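Local coordinates for PbSGBP-B lipoprotein (Prevotella bryantii B14, PDB 6D2Y) that probably binds polysaccharides at the cell surface as a lipoprotein of a polysaccharide utilization locus, and carries a magnesium ion in its structure, at residues Q61-K72 with I91-N102. Numbering follows the deposited sequence.
Sequences QSTICLVGDNLK and ITDHTLIVSVPN
L66 and L96 form an antiparallel hydrogen-bonded pair, their side chains lying alongside and pointing the same way, with L66 CB 4.1 Å from L96 CB. The backbone bond beneath them, L66 N to L96 O, is short at 2.6 Å. Further along the same face I64 pairs with V98, and I64 CG1, turned between the backbone N and the carbonyl carbon (chi1 63°), lies 3.4 Å from V98 O. L71, on the short 3-10 turn after the strand, brings CD1 against the start of strand 95-99, 3.9 Å from L96 CB. On the other face C65 sends SG anti to its backbone N (chi1 178°), and SG rests 3.6 Å from I97 CG1. I97 spreads its two branches along strand 63-69: CG1 lies against C65 SG while CG2 meets T63 CG2 at 3.6 Å. Beside them T63 OG1 and S99 OG share a weak hydrogen bond.

Beyond the V67-T95 pair, D93 holds the 3-10 segment at L71 and K72 with two acceptors. Its backbone O accepts from L71 N in a nearly straight bond, and its carboxylate OD1 receives K72 N at 3.2 Å, from above the carboxylate plane. The H94 ring stands with its edge to G68 O, its plane 66° from the D69 carboxylate.

Strand 63-69 is the middle of a three-stranded antiparallel sheet, with 39-45 along its other edge. The leucine face packs onto a mixed five-stranded sheet as in a beta sandwich, L66 touching M112 and M114 of strand 111-116 and L96 touching I74 and I77 of strand 74-79.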
loop_
_atom_site.group_PDB
_atom_site.type_symbol
_atom_site.label_atom_id
_atom_site.label_comp_id
_atom_site.label_asym_id
_atom_site.label_seq_id
_atom_site.Cartn_x
_atom_site.Cartn_y
_atom_site.Cartn_z
ATOM N N GLN A 61 -22.684 11.344 11.594
ATOM C CA GLN A 61 -23.940 10.601 11.551
ATOM C C GLN A 61 -24.363 10.071 12.916
ATOM O O GLN A 61 -25.359 9.342 12.996
ATOM C CB GLN A 61 -23.899 9.428 10.560
ATOM C CG GLN A 61 -24.252 9.805 9.134
ATOM C CD GLN A 61 -23.640 8.861 8.120
ATOM O OE1 GLN A 61 -22.567 8.302 8.345
ATOM N NE2 GLN A 61 -24.322 8.678 6.993
ATOM N N SER A 62 -23.646 10.400 13.987
ATOM C CA SER A 62 -24.052 9.962 15.313
ATOM C C SER A 62 -25.283 10.734 15.765
ATOM O O SER A 62 -25.377 11.950 15.581
ATOM C CB SER A 62 -22.916 10.157 16.315
ATOM O OG SER A 62 -21.769 9.418 15.936
ATOM N N THR A 63 -26.235 10.016 16.352
ATOM C CA THR A 63 -27.452 10.625 16.870
ATOM C C THR A 63 -27.264 10.910 18.356
ATOM O O THR A 63 -27.031 9.987 19.145
ATOM C CB THR A 63 -28.656 9.713 16.636
ATOM O OG1 THR A 63 -28.699 9.322 15.258
ATOM C CG2 THR A 63 -29.945 10.435 16.984
ATOM N N ILE A 64 -27.351 12.185 18.731
ATOM C CA ILE A 64 -27.148 12.622 20.104
ATOM C C ILE A 64 -28.425 13.285 20.603
ATOM O O ILE A 64 -29.304 13.665 19.826
ATOM C CB ILE A 64 -25.949 13.583 20.234
ATOM C CG1 ILE A 64 -26.209 14.867 19.442
ATOM C CG2 ILE A 64 -24.672 12.911 19.762
ATOM C CD1 ILE A 64 -25.088 15.877 19.533
ATOM N N CYS A 65 -28.519 13.423 21.925
ATOM C CA CYS A 65 -29.685 14.021 22.566
ATOM C C CYS A 65 -29.233 15.146 23.482
ATOM O O CYS A 65 -28.456 14.919 24.415
ATOM C CB CYS A 65 -30.482 12.981 23.356
ATOM S SG CYS A 65 -31.904 13.681 24.222
ATOM N N LEU A 66 -29.729 16.353 23.220
ATOM C CA LEU A 66 -29.419 17.509 24.047
ATOM C C LEU A 66 -30.302 17.517 25.287
ATOM O O LEU A 66 -31.482 17.160 25.230
ATOM C CB LEU A 66 -29.622 18.802 23.257
ATOM C CG LEU A 66 -28.524 19.307 22.311
ATOM C CD1 LEU A 66 -28.000 18.229 21.380
ATOM C CD2 LEU A 66 -29.052 20.471 21.498
ATOM N N VAL A 67 -29.726 17.924 26.413
ATOM C CA VAL A 67 -30.450 17.998 27.677
ATOM C C VAL A 67 -30.299 19.424 28.194
ATOM O O VAL A 67 -29.270 19.779 28.779
ATOM C CB VAL A 67 -29.954 16.970 28.701
ATOM C CG1 VAL A 67 -30.593 17.219 30.059
ATOM C CG2 VAL A 67 -30.270 15.563 28.219
ATOM N N GLY A 68 -31.318 20.244 27.963
ATOM C CA GLY A 68 -31.330 21.627 28.396
ATOM C C GLY A 68 -32.755 22.107 28.566
ATOM O O GLY A 68 -33.660 21.281 28.692
ATOM N N ASP A 69 -32.976 23.420 28.601
ATOM C CA ASP A 69 -34.320 23.979 28.700
ATOM C C ASP A 69 -34.542 24.995 27.586
ATOM O O ASP A 69 -33.594 25.524 26.998
ATOM C CB ASP A 69 -34.587 24.651 30.068
ATOM C CG ASP A 69 -34.470 23.685 31.251
ATOM O OD1 ASP A 69 -34.849 24.086 32.371
ATOM O OD2 ASP A 69 -33.997 22.542 31.090
ATOM N N ASN A 70 -35.823 25.262 27.307
ATOM C CA ASN A 70 -36.243 26.138 26.205
ATOM C C ASN A 70 -35.618 25.706 24.884
ATOM O O ASN A 70 -35.259 26.530 24.042
ATOM C CB ASN A 70 -35.926 27.605 26.502
ATOM C CG ASN A 70 -36.674 28.128 27.705
ATOM O OD1 ASN A 70 -37.685 27.561 28.114
ATOM N ND2 ASN A 70 -36.191 29.229 28.271
ATOM N N LEU A 71 -35.514 24.389 24.695
ATOM C CA LEU A 71 -34.868 23.855 23.503
ATOM C C LEU A 71 -35.707 24.047 22.247
ATOM O O LEU A 71 -35.178 23.912 21.138
ATOM C CB LEU A 71 -34.550 22.371 23.704
ATOM C CG LEU A 71 -33.429 22.066 24.699
ATOM C CD1 LEU A 71 -33.006 20.609 24.605
ATOM C CD2 LEU A 71 -32.240 22.987 24.470
ATOM N N LYS A 72 -36.992 24.361 22.381
ATOM C CA LYS A 72 -37.805 24.604 21.197
ATOM C C LYS A 72 -37.690 26.035 20.685
ATOM O O LYS A 72 -38.350 26.378 19.698
ATOM C CB LYS A 72 -39.262 24.239 21.486
ATOM C CG LYS A 72 -39.473 22.734 21.594
ATOM C CD LYS A 72 -40.706 22.372 22.407
ATOM C CE LYS A 72 -41.977 22.518 21.589
ATOM N NZ LYS A 72 -42.588 23.866 21.744
ATOM N N ILE A 91 -38.373 17.167 19.370
ATOM C CA ILE A 91 -37.779 18.300 20.078
ATOM C C ILE A 91 -38.781 18.734 21.145
ATOM O O ILE A 91 -39.695 19.523 20.880
ATOM C CB ILE A 91 -37.426 19.464 19.147
ATOM C CG1 ILE A 91 -36.482 18.999 18.037
ATOM C CG2 ILE A 91 -36.790 20.595 19.942
ATOM C CD1 ILE A 91 -36.172 20.067 17.015
ATOM N N THR A 92 -38.619 18.216 22.359
ATOM C CA THR A 92 -39.334 18.766 23.498
ATOM C C THR A 92 -38.607 20.017 23.985
ATOM O O THR A 92 -37.541 20.383 23.483
ATOM C CB THR A 92 -39.456 17.733 24.617
ATOM O OG1 THR A 92 -38.202 17.616 25.304
ATOM C CG2 THR A 92 -39.853 16.376 24.052
ATOM N N ASP A 93 -39.183 20.690 24.975
ATOM C CA ASP A 93 -38.528 21.882 25.494
ATOM C C ASP A 93 -37.395 21.555 26.457
ATOM O O ASP A 93 -36.687 22.471 26.894
ATOM C CB ASP A 93 -39.548 22.800 26.171
ATOM C CG ASP A 93 -39.230 24.271 25.961
ATOM O OD1 ASP A 93 -39.046 24.679 24.790
ATOM O OD2 ASP A 93 -39.170 25.014 26.958
ATOM N N HIS A 94 -37.191 20.278 26.782
ATOM C CA HIS A 94 -36.077 19.860 27.614
ATOM C C HIS A 94 -35.164 18.839 26.954
ATOM O O HIS A 94 -34.080 18.573 27.486
ATOM C CB HIS A 94 -36.584 19.290 28.949
ATOM C CG HIS A 94 -37.402 20.258 29.743
ATOM N ND1 HIS A 94 -36.952 21.522 30.058
ATOM C CD2 HIS A 94 -38.639 20.153 30.286
ATOM C CE1 HIS A 94 -37.876 22.155 30.758
ATOM N NE2 HIS A 94 -38.909 21.346 30.912
ATOM N N THR A 95 -35.566 18.254 25.826
ATOM C CA THR A 95 -34.731 17.319 25.086
ATOM C C THR A 95 -34.835 17.615 23.599
ATOM O O THR A 95 -35.930 17.839 23.076
ATOM C CB THR A 95 -35.133 15.859 25.336
ATOM O OG1 THR A 95 -36.476 15.649 24.882
ATOM C CG2 THR A 95 -35.029 15.505 26.812
ATOM N N LEU A 96 -33.688 17.611 22.927
ATOM C CA LEU A 96 -33.617 17.727 21.477
ATOM C C LEU A 96 -32.694 16.632 20.967
ATOM O O LEU A 96 -31.551 16.518 21.426
ATOM C CB LEU A 96 -33.111 19.110 21.042
ATOM C CG LEU A 96 -33.104 19.468 19.550
ATOM C CD1 LEU A 96 -33.164 20.973 19.379
ATOM C CD2 LEU A 96 -31.886 18.924 18.821
ATOM N N ILE A 97 -33.186 15.835 20.022
ATOM C CA ILE A 97 -32.433 14.732 19.438
ATOM C C ILE A 97 -32.112 15.101 17.996
ATOM O O ILE A 97 -33.020 15.318 17.184
ATOM C CB ILE A 97 -33.205 13.406 19.530
ATOM C CG1 ILE A 97 -33.425 13.028 20.995
ATOM C CG2 ILE A 97 -32.459 12.295 18.800
ATOM C CD1 ILE A 97 -34.280 11.791 21.190
ATOM N N VAL A 98 -30.820 15.195 17.687
ATOM C CA VAL A 98 -30.337 15.570 16.366
ATOM C C VAL A 98 -29.132 14.702 16.028
ATOM O O VAL A 98 -28.384 14.270 16.910
ATOM C CB VAL A 98 -29.981 17.075 16.300
ATOM C CG1 VAL A 98 -28.822 17.405 17.236
ATOM C CG2 VAL A 98 -29.666 17.511 14.873
ATOM N N SER A 99 -28.955 14.431 14.741
ATOM C CA SER A 99 -27.823 13.651 14.260
ATOM C C SER A 99 -26.770 14.576 13.664
ATOM O O SER A 99 -27.097 15.536 12.956
ATOM C CB SER A 99 -28.264 12.617 13.223
ATOM O OG SER A 99 -29.529 12.073 13.558
ATOM N N VAL A 100 -25.509 14.285 13.959
ATOM C CA VAL A 100 -24.398 15.084 13.429
ATOM C C VAL A 100 -24.347 14.920 11.914
ATOM O O VAL A 100 -24.459 13.787 11.415
ATOM C CB VAL A 100 -23.081 14.655 14.075
ATOM C CG1 VAL A 100 -21.955 15.604 13.691
ATOM C CG2 VAL A 100 -23.227 14.592 15.590
ATOM N N PRO A 101 -24.200 16.002 11.147
ATOM C CA PRO A 101 -24.122 15.869 9.689
ATOM C C PRO A 101 -22.963 14.978 9.265
ATOM O O PRO A 101 -21.991 14.779 9.996
ATOM C CB PRO A 101 -23.920 17.312 9.211
ATOM C CG PRO A 101 -24.508 18.148 10.293
ATOM C CD PRO A 101 -24.222 17.413 11.573
ATOM N N ASN A 102 -23.081 14.438 8.050
ATOM C CA ASN A 102 -22.100 13.474 7.562
ATOM C C ASN A 102 -20.868 14.144 6.969
ATOM O O ASN A 102 -19.790 13.538 6.948
ATOM C CB ASN A 102 -22.739 12.556 6.516
ATOM C CG ASN A 102 -21.998 11.233 6.361
ATOM O OD1 ASN A 102 -22.462 10.318 5.678
ATOM N ND2 ASN A 102 -20.846 11.123 7.012
#